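Local coordinates for protein tylactone synthase starter module and modules 1 & 2 (Streptomyces fradiae, PDB 2Z5L) that probably reduces a beta-keto group of the growing polyketide to a hydroxyl of defined configuration, acting as the first ketoreductase of tylosin biosynthesis, at residues Ser118-Ala121 with Val122-Ser125; Val150-Val153 with Pro154-Pro158; Ala454-Pro457 with Asp458-Val461. All blocks are in the same frame, centred on the assembly; numbering follows the deposited sequence.

Interaction 1: residues Ser118-Ala121 with Val122-Ser125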
ATOM      1  N   SER A 118      11.145   9.495   4.661  1.00 40.90           N
ATOM      2  CA  SER A 118      10.194  10.384   5.303  1.00 39.36           C
ATOM      3  C   SER A 118       8.948  10.476   4.452  1.00 38.38           C
ATOM      4  O   SER A 118       9.005  10.310   3.232  1.00 37.95           O
ATOM      5  CB  SER A 118      10.790  11.781   5.467  1.00 39.80           C
ATOM      6  OG  SER A 118      10.750  12.485   4.235  1.00 39.19           O
ATOM      7  N   THR A 119       7.826  10.748   5.102  1.00 37.76           N
ATOM      8  CA  THR A 119       6.569  10.877   4.395  1.00 36.71           C
ATOM      9  C   THR A 119       6.619  12.132   3.540  1.00 35.24           C
ATOM     10  O   THR A 119       5.988  12.208   2.489  1.00 36.92           O
ATOM     11  CB  THR A 119       5.395  10.973   5.364  1.00 35.06           C
ATOM     12  OG1 THR A 119       5.374   9.810   6.200  1.00 34.33           O
ATOM     13  CG2 THR A 119       4.094  11.045   4.590  1.00 32.71           C
ATOM     14  N   ASP A 120       7.379  13.119   3.995  1.00 34.37           N
ATOM     15  CA  ASP A 120       7.523  14.359   3.249  1.00 35.00           C
ATOM     16  C   ASP A 120       8.084  14.032   1.877  1.00 33.30           C
ATOM     17  O   ASP A 120       7.744  14.671   0.882  1.00 31.60           O
ATOM     18  CB  ASP A 120       8.473  15.308   3.976  1.00 37.88           C
ATOM     19  CG  ASP A 120       7.746  16.323   4.813  1.00 40.53           C
ATOM     20  OD1 ASP A 120       6.696  15.959   5.396  1.00 40.88           O
ATOM     21  OD2 ASP A 120       8.231  17.481   4.895  1.00 44.48           O
ATOM     22  N   ALA A 121       8.958  13.034   1.840  1.00 32.77           N
ATOM     23  CA  ALA A 121       9.576  12.604   0.596  1.00 30.44           C
ATOM     24  C   ALA A 121       8.496  12.072  -0.333  1.00 27.64           C
ATOM     25  O   ALA A 121       8.525  12.335  -1.528  1.00 27.32           O
ATOM     26  CB  ALA A 121      10.622  11.522   0.875  1.00 29.32           C
ATOM     27  N   VAL A 122       7.574  11.291   0.226  1.00 26.48           N
ATOM     28  CA  VAL A 122       6.464  10.731  -0.543  1.00 24.88           C
ATOM     29  C   VAL A 122       5.596  11.864  -1.068  1.00 25.43           C
ATOM     30  O   VAL A 122       5.170  11.863  -2.225  1.00 25.71           O
ATOM     31  CB  VAL A 122       5.608   9.810   0.314  1.00 24.75           C
ATOM     32  CG1 VAL A 122       4.545   9.122  -0.560  1.00 21.16           C
ATOM     33  CG2 VAL A 122       6.494   8.776   0.972  1.00 26.30           C
ATOM     34  N   ARG A 123       5.341  12.840  -0.204  1.00 25.00           N
ATOM     35  CA  ARG A 123       4.535  13.980  -0.593  1.00 25.71           C
ATOM     36  C   ARG A 123       5.211  14.727  -1.737  1.00 25.64           C
ATOM     37  O   ARG A 123       4.567  15.031  -2.744  1.00 25.01           O
ATOM     38  CB  ARG A 123       4.316  14.916   0.598  1.00 27.85           C
ATOM     39  CG  ARG A 123       3.559  14.276   1.760  1.00 28.58           C
ATOM     40  CD  ARG A 123       3.227  15.321   2.812  1.00 31.05           C
ATOM     41  NE  ARG A 123       2.599  14.740   3.993  1.00 32.09           N
ATOM     42  CZ  ARG A 123       3.268  14.227   5.021  1.00 36.00           C
ATOM     43  NH1 ARG A 123       4.597  14.226   5.024  1.00 36.07           N
ATOM     44  NH2 ARG A 123       2.608  13.709   6.046  1.00 35.38           N
ATOM     45  N   THR A 124       6.511  14.984  -1.594  1.00 22.40           N
ATOM     46  CA  THR A 124       7.267  15.696  -2.615  1.00 23.10           C
ATOM     47  C   THR A 124       7.415  14.876  -3.890  1.00 22.85           C
ATOM     48  O   THR A 124       7.545  15.444  -4.969  1.00 23.68           O
ATOM     49  CB  THR A 124       8.678  16.078  -2.135  1.00 24.40           C
ATOM     50  OG1 THR A 124       8.612  16.646  -0.818  1.00 27.43           O
ATOM     51  CG2 THR A 124       9.277  17.117  -3.079  1.00 25.03           C
ATOM     52  N   SER A 125       7.406  13.549  -3.756  1.00 23.57           N
ATOM     53  CA  SER A 125       7.533  12.657  -4.900  1.00 23.64           C
ATOM     54  C   SER A 125       6.246  12.730  -5.711  1.00 24.33           C
ATOM     55  O   SER A 125       6.271  12.789  -6.947  1.00 24.30           O
ATOM     56  CB  SER A 125       7.789  11.210  -4.443  1.00 25.16           C
ATOM     57  OG  SER A 125       9.087  11.069  -3.883  1.00 23.99           O
TER
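The first turn of helix 119-135, the helical link between strand 107-111 and strand 140-147 in a beta-alpha-beta unit, brings Thr-119 and Asp-120 against Arg-123. Ser-118 holds the N-cap: its OG accepts from Ala-121 N at 3.0 Å, which suits a short hydroxyl side chain placed where the first amides lack a preceding helical carbonyl. The helical ladder begins loosely, with a weak bond from Val-122 N to Ser-118 O, and tightens one residue later, where Arg-123 N lies 2.8 Å from Thr-119 O.

Arg-123 leaves the backbone with CG anti to its carbonyl carbon (chi1 -62°) and runs extended to NE; the turn at the end of the chain (chi4 86°) sets the face of the guanidinium against Thr-119. That face rests on the methyl, CG2 of Thr-119 lying 3.3 Å from Arg-123 CZ. Asp-120 OD1 forms a salt bridge with Arg-123 NH1 at 2.7 Å, but the carboxylate and guanidinium planes stand 84° apart, so this is a one-oxygen contact rather than a flat, two-pronged pair. NH2 of the same group has a second acidic partner, Glu-360 of helix 356-376.

Further along, two hydroxyls turn back to the helix. Thr-124 OG1 donates to Asp-120 O at 2.7 Å, and Ser-125 OG gives its proton to Ala-121 O at the same separation of 2.7 Å. Asp-120 O also takes the N-H of Thr-124, and Ala-121 O that of Ser-125, the two donors coming from opposite faces of each carbonyl plane.

The buried hydroxyls thus give their protons to carbonyls of their own helix, and Thr-124 OG1 also accepts from Gly-85 N, while the acidic Asp-120, near the positive end of the helix dipole, is probably stabilised both by that dipole and by Arg-123.

Interaction 2: residues Val150-Val153 with Pro154-Pro158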
ATOM      1  N   VAL A 150      11.098  -2.540  -0.255  1.00 46.79           N
ATOM      2  CA  VAL A 150      10.508  -3.869  -0.239  1.00 48.53           C
ATOM      3  C   VAL A 150      11.524  -4.923   0.195  1.00 49.83           C
ATOM      4  O   VAL A 150      12.695  -4.840  -0.164  1.00 50.70           O
ATOM      5  CB  VAL A 150       9.993  -4.240  -1.632  1.00 49.10           C
ATOM      6  CG1 VAL A 150       8.828  -3.332  -2.025  1.00 51.55           C
ATOM      7  CG2 VAL A 150      11.125  -4.095  -2.636  1.00 50.20           C
ATOM      8  N   ALA A 151      11.066  -5.916   0.958  1.00 50.45           N
ATOM      9  CA  ALA A 151      11.929  -6.996   1.434  1.00 50.68           C
ATOM     10  C   ALA A 151      11.919  -8.153   0.436  1.00 51.68           C
ATOM     11  O   ALA A 151      10.928  -8.871   0.321  1.00 51.08           O
ATOM     12  CB  ALA A 151      11.453  -7.474   2.794  1.00 51.28           C
ATOM     13  N   VAL A 152      13.024  -8.325  -0.288  1.00 52.80           N
ATOM     14  CA  VAL A 152      13.139  -9.391  -1.287  1.00 54.98           C
ATOM     15  C   VAL A 152      13.948 -10.596  -0.799  1.00 56.41           C
ATOM     16  O   VAL A 152      13.668 -11.733  -1.178  1.00 58.06           O
ATOM     17  CB  VAL A 152      13.799  -8.872  -2.583  1.00 54.37           C
ATOM     18  CG1 VAL A 152      13.873  -9.994  -3.608  1.00 54.69           C
ATOM     19  CG2 VAL A 152      13.022  -7.688  -3.129  1.00 53.75           C
ATOM     20  N   VAL A 153      14.954 -10.334   0.033  1.00 56.89           N
ATOM     21  CA  VAL A 153      15.820 -11.379   0.575  1.00 56.12           C
ATOM     22  C   VAL A 153      15.669 -11.464   2.100  1.00 56.03           C
ATOM     23  O   VAL A 153      15.322 -10.479   2.753  1.00 55.14           O
ATOM     24  CB  VAL A 153      17.312 -11.104   0.223  1.00 55.78           C
ATOM     25  CG1 VAL A 153      17.483 -10.998  -1.285  1.00 55.95           C
ATOM     26  CG2 VAL A 153      17.796  -9.821   0.901  1.00 56.17           C
ATOM     27  N   PRO A 154      15.931 -12.647   2.685  1.00 56.10           N
ATOM     28  CA  PRO A 154      15.820 -12.855   4.136  1.00 56.10           C
ATOM     29  C   PRO A 154      16.632 -11.865   4.966  1.00 55.16           C
ATOM     30  O   PRO A 154      17.799 -11.607   4.679  1.00 55.38           O
ATOM     31  CB  PRO A 154      16.298 -14.296   4.314  1.00 56.47           C
ATOM     32  CG  PRO A 154      15.879 -14.948   3.029  1.00 56.11           C
ATOM     33  CD  PRO A 154      16.283 -13.907   2.005  1.00 56.09           C
ATOM     34  N   GLY A 155      16.003 -11.311   5.995  1.00 54.82           N
ATOM     35  CA  GLY A 155      16.688 -10.357   6.848  1.00 55.43           C
ATOM     36  C   GLY A 155      16.229  -8.918   6.672  1.00 55.16           C
ATOM     37  O   GLY A 155      15.953  -8.219   7.654  1.00 54.15           O
ATOM     38  N   GLU A 156      16.139  -8.473   5.419  1.00 54.81           N
ATOM     39  CA  GLU A 156      15.714  -7.106   5.126  1.00 54.55           C
ATOM     40  C   GLU A 156      14.207  -6.950   5.285  1.00 52.93           C
ATOM     41  O   GLU A 156      13.435  -7.869   5.008  1.00 53.34           O
ATOM     42  CB  GLU A 156      16.140  -6.689   3.704  1.00 54.95           C
ATOM     43  CG  GLU A 156      15.291  -7.269   2.584  1.00 55.91           C
ATOM     44  CD  GLU A 156      15.915  -7.096   1.198  1.00 57.24           C
ATOM     45  OE1 GLU A 156      15.194  -7.279   0.194  1.00 57.05           O
ATOM     46  OE2 GLU A 156      17.123  -6.794   1.102  1.00 58.26           O
ATOM     47  N   THR A 157      13.798  -5.778   5.750  1.00 50.69           N
ATOM     48  CA  THR A 157      12.392  -5.491   5.955  1.00 48.56           C
ATOM     49  C   THR A 157      12.030  -4.218   5.204  1.00 47.96           C
ATOM     50  O   THR A 157      12.903  -3.402   4.886  1.00 48.53           O
ATOM     51  CB  THR A 157      12.098  -5.298   7.447  1.00 47.86           C
ATOM     52  OG1 THR A 157      12.811  -4.151   7.923  1.00 45.97           O
ATOM     53  CG2 THR A 157      12.548  -6.525   8.232  1.00 46.15           C
ATOM     54  N   PRO A 158      10.737  -4.042   4.892  1.00 46.28           N
ATOM     55  CA  PRO A 158      10.248  -2.862   4.172  1.00 43.88           C
ATOM     56  C   PRO A 158      10.108  -1.649   5.086  1.00 43.46           C
ATOM     57  O   PRO A 158       9.419  -1.709   6.100  1.00 43.34           O
ATOM     58  CB  PRO A 158       8.903  -3.331   3.632  1.00 45.57           C
ATOM     59  CG  PRO A 158       8.429  -4.262   4.727  1.00 45.55           C
ATOM     60  CD  PRO A 158       9.667  -5.046   5.063  1.00 44.48           C
TER
HETATM   61  O   HOH W   1      14.362  -4.320   1.932  1.00 42.83           O
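The backbone of Val-150 lies beside the ring of Pro-158, Val-150 CA to Pro-158 CB 4.2 Å, at the open end of a hairpin-like loop between strand 140-147 and helix 160-175, whose two arms run almost antiparallel. Val-150 O accepts from a water at 2.7 Å, and that water also reaches Thr-157 O by a weak bond, bridging the arms. Ala-151 points its methyl into the loop, where a small side chain fits: CB lies 3.8 Å from Pro-158 CD and beside the carbonyl of Glu-156. Val-152 points away from the other arm, and its side chain touches Trp-33 of strand 28-35, but its N-H faces inward to Glu-156 OE1; the modelled 2.5 Å from Val-152 N to OE1 is very short and its exact length doubtful. Val-153 N donates to the same oxygen at 3.1 Å, from above the carboxylate plane. Glu-156 reaches both because CG sits between the backbone N and carbonyl carbon (chi1 76°) and the chain then extends; OE1 also pairs with Arg-236. At the tip, Pro-154 and Gly-155 form a distorted type II-like turn, with glycine where phi is positive (108°). Closing it, Glu-156 N gives a weak bond to Val-153 O, 3.4 Å away.

Interaction 3: residues Ala454-Pro457 with Asp458-Val461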
ATOM      1  N   ALA A 454     -17.606  -8.445  -5.659  1.00 41.85           N
ATOM      2  CA  ALA A 454     -17.835  -8.188  -4.239  1.00 40.37           C
ATOM      3  C   ALA A 454     -17.841  -9.494  -3.443  1.00 39.76           C
ATOM      4  O   ALA A 454     -18.727 -10.326  -3.613  1.00 42.11           O
ATOM      5  CB  ALA A 454     -19.165  -7.455  -4.050  1.00 40.00           C
ATOM      6  N   MET A 455     -16.855  -9.670  -2.568  1.00 37.53           N
ATOM      7  CA  MET A 455     -16.766 -10.872  -1.759  1.00 35.24           C
ATOM      8  C   MET A 455     -17.875 -10.905  -0.714  1.00 36.08           C
ATOM      9  O   MET A 455     -18.260  -9.861  -0.195  1.00 36.42           O
ATOM     10  CB  MET A 455     -15.418 -10.921  -1.053  1.00 36.19           C
ATOM     11  CG  MET A 455     -14.232 -10.967  -1.979  1.00 33.90           C
ATOM     12  SD  MET A 455     -12.734 -11.080  -1.008  1.00 38.89           S
ATOM     13  CE  MET A 455     -12.329  -9.370  -0.866  1.00 38.48           C
ATOM     14  N   ASP A 456     -18.391 -12.092  -0.400  1.00 35.12           N
ATOM     15  CA  ASP A 456     -19.447 -12.193   0.598  1.00 33.39           C
ATOM     16  C   ASP A 456     -18.863 -11.851   1.961  1.00 33.24           C
ATOM     17  O   ASP A 456     -17.860 -12.425   2.384  1.00 32.45           O
ATOM     18  CB  ASP A 456     -20.064 -13.605   0.610  1.00 34.61           C
ATOM     19  CG  ASP A 456     -20.932 -13.863   1.848  1.00 36.79           C
ATOM     20  OD1 ASP A 456     -20.436 -14.513   2.794  1.00 35.98           O
ATOM     21  OD2 ASP A 456     -22.100 -13.404   1.887  1.00 36.07           O
ATOM     22  N   PRO A 457     -19.490 -10.904   2.668  1.00 33.35           N
ATOM     23  CA  PRO A 457     -19.039 -10.464   3.992  1.00 34.48           C
ATOM     24  C   PRO A 457     -18.555 -11.608   4.878  1.00 33.89           C
ATOM     25  O   PRO A 457     -17.421 -11.597   5.347  1.00 34.06           O
ATOM     26  CB  PRO A 457     -20.270  -9.752   4.555  1.00 34.34           C
ATOM     27  CG  PRO A 457     -20.861  -9.142   3.335  1.00 34.51           C
ATOM     28  CD  PRO A 457     -20.775 -10.277   2.317  1.00 33.40           C
ATOM     29  N   ASP A 458     -19.425 -12.592   5.083  1.00 34.66           N
ATOM     30  CA  ASP A 458     -19.123 -13.755   5.907  1.00 35.07           C
ATOM     31  C   ASP A 458     -17.984 -14.588   5.349  1.00 34.49           C
ATOM     32  O   ASP A 458     -17.086 -15.016   6.087  1.00 34.28           O
ATOM     33  CB  ASP A 458     -20.380 -14.613   6.069  1.00 37.11           C
ATOM     34  CG  ASP A 458     -21.440 -13.927   6.926  1.00 40.27           C
ATOM     35  OD1 ASP A 458     -21.107 -13.548   8.089  1.00 37.42           O
ATOM     36  OD2 ASP A 458     -22.590 -13.770   6.439  1.00 39.64           O
ATOM     37  N   ALA A 459     -18.020 -14.823   4.044  1.00 34.43           N
ATOM     38  CA  ALA A 459     -16.965 -15.582   3.397  1.00 33.38           C
ATOM     39  C   ALA A 459     -15.665 -14.814   3.637  1.00 32.01           C
ATOM     40  O   ALA A 459     -14.640 -15.402   4.003  1.00 35.95           O
ATOM     41  CB  ALA A 459     -17.256 -15.695   1.908  1.00 35.16           C
ATOM     42  N   ALA A 460     -15.714 -13.499   3.446  1.00 30.68           N
ATOM     43  CA  ALA A 460     -14.542 -12.649   3.637  1.00 29.25           C
ATOM     44  C   ALA A 460     -13.998 -12.829   5.054  1.00 30.05           C
ATOM     45  O   ALA A 460     -12.782 -12.936   5.262  1.00 29.47           O
ATOM     46  CB  ALA A 460     -14.905 -11.182   3.370  1.00 26.01           C
ATOM     47  N   VAL A 461     -14.897 -12.865   6.032  1.00 31.05           N
ATOM     48  CA  VAL A 461     -14.487 -13.064   7.424  1.00 31.59           C
ATOM     49  C   VAL A 461     -13.847 -14.440   7.604  1.00 33.21           C
ATOM     50  O   VAL A 461     -12.873 -14.581   8.349  1.00 30.76           O
ATOM     51  CB  VAL A 461     -15.685 -12.914   8.402  1.00 32.78           C
ATOM     52  CG1 VAL A 461     -15.281 -13.384   9.814  1.00 30.55           C
ATOM     53  CG2 VAL A 461     -16.114 -11.464   8.448  1.00 32.25           C
TER
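Asp-456 O and Ala-460 N meet at the start of helix 457-470, where the backbone is drawn tight. Ala-460 N sits almost in line with the carbonyl of Asp-456, 2.6 Å from its O, and Val-461 N follows with 2.9 Å to Pro-457 O. On the buried side Met-455 directs its CB toward Ala-460, the two CB atoms 4.5 Å apart; this is a loose touch, but both residues also pack on Trp-430 of strand 426-430. Alanine, being small, is consistent with close packing of the helix start on Trp-430.

The outward side is more polar and exposed. Asp-456 has CG anti to the backbone N (chi1 166°), which swings OD1 forward to take the N-H of Ala-459 at 2.7 Å, on the anti side of the carboxylate. Asp-458 OD2 lies 4.3 Å from Asp-456 OD1, a like-charge approach probably eased by the positive helix end; OD1 of Asp-458 forms a salt bridge with Arg-274 of helix 270-281. Pro-457 suits the first helical position, where no amide N-H is required. Aspartate N-cap and proline next make a capped helix start, with Met-455 and Ala-460 in the positions of a hydrophobic staple, though a weak one.

None of the three is fully core: interactions 1 and 3 are partly buried helix starts, and interaction 2 is a surface loop. Interactions 1 and 2 belong to successive elements of the same half of the chain: the helix of 118-125 packs on helix 160-175, which the loop 150-158 leads into, and their centres lie about 21 Å apart. Interaction 3 lies on the opposite side of the chain's centre from interaction 1, their centres about 35 Å apart. Both helix starts use an N-cap, a serine hydroxyl in one and an aspartate carboxylate in the other. In interaction 2, lacking helical bonds, one glutamate oxygen gathers two backbone amides instead.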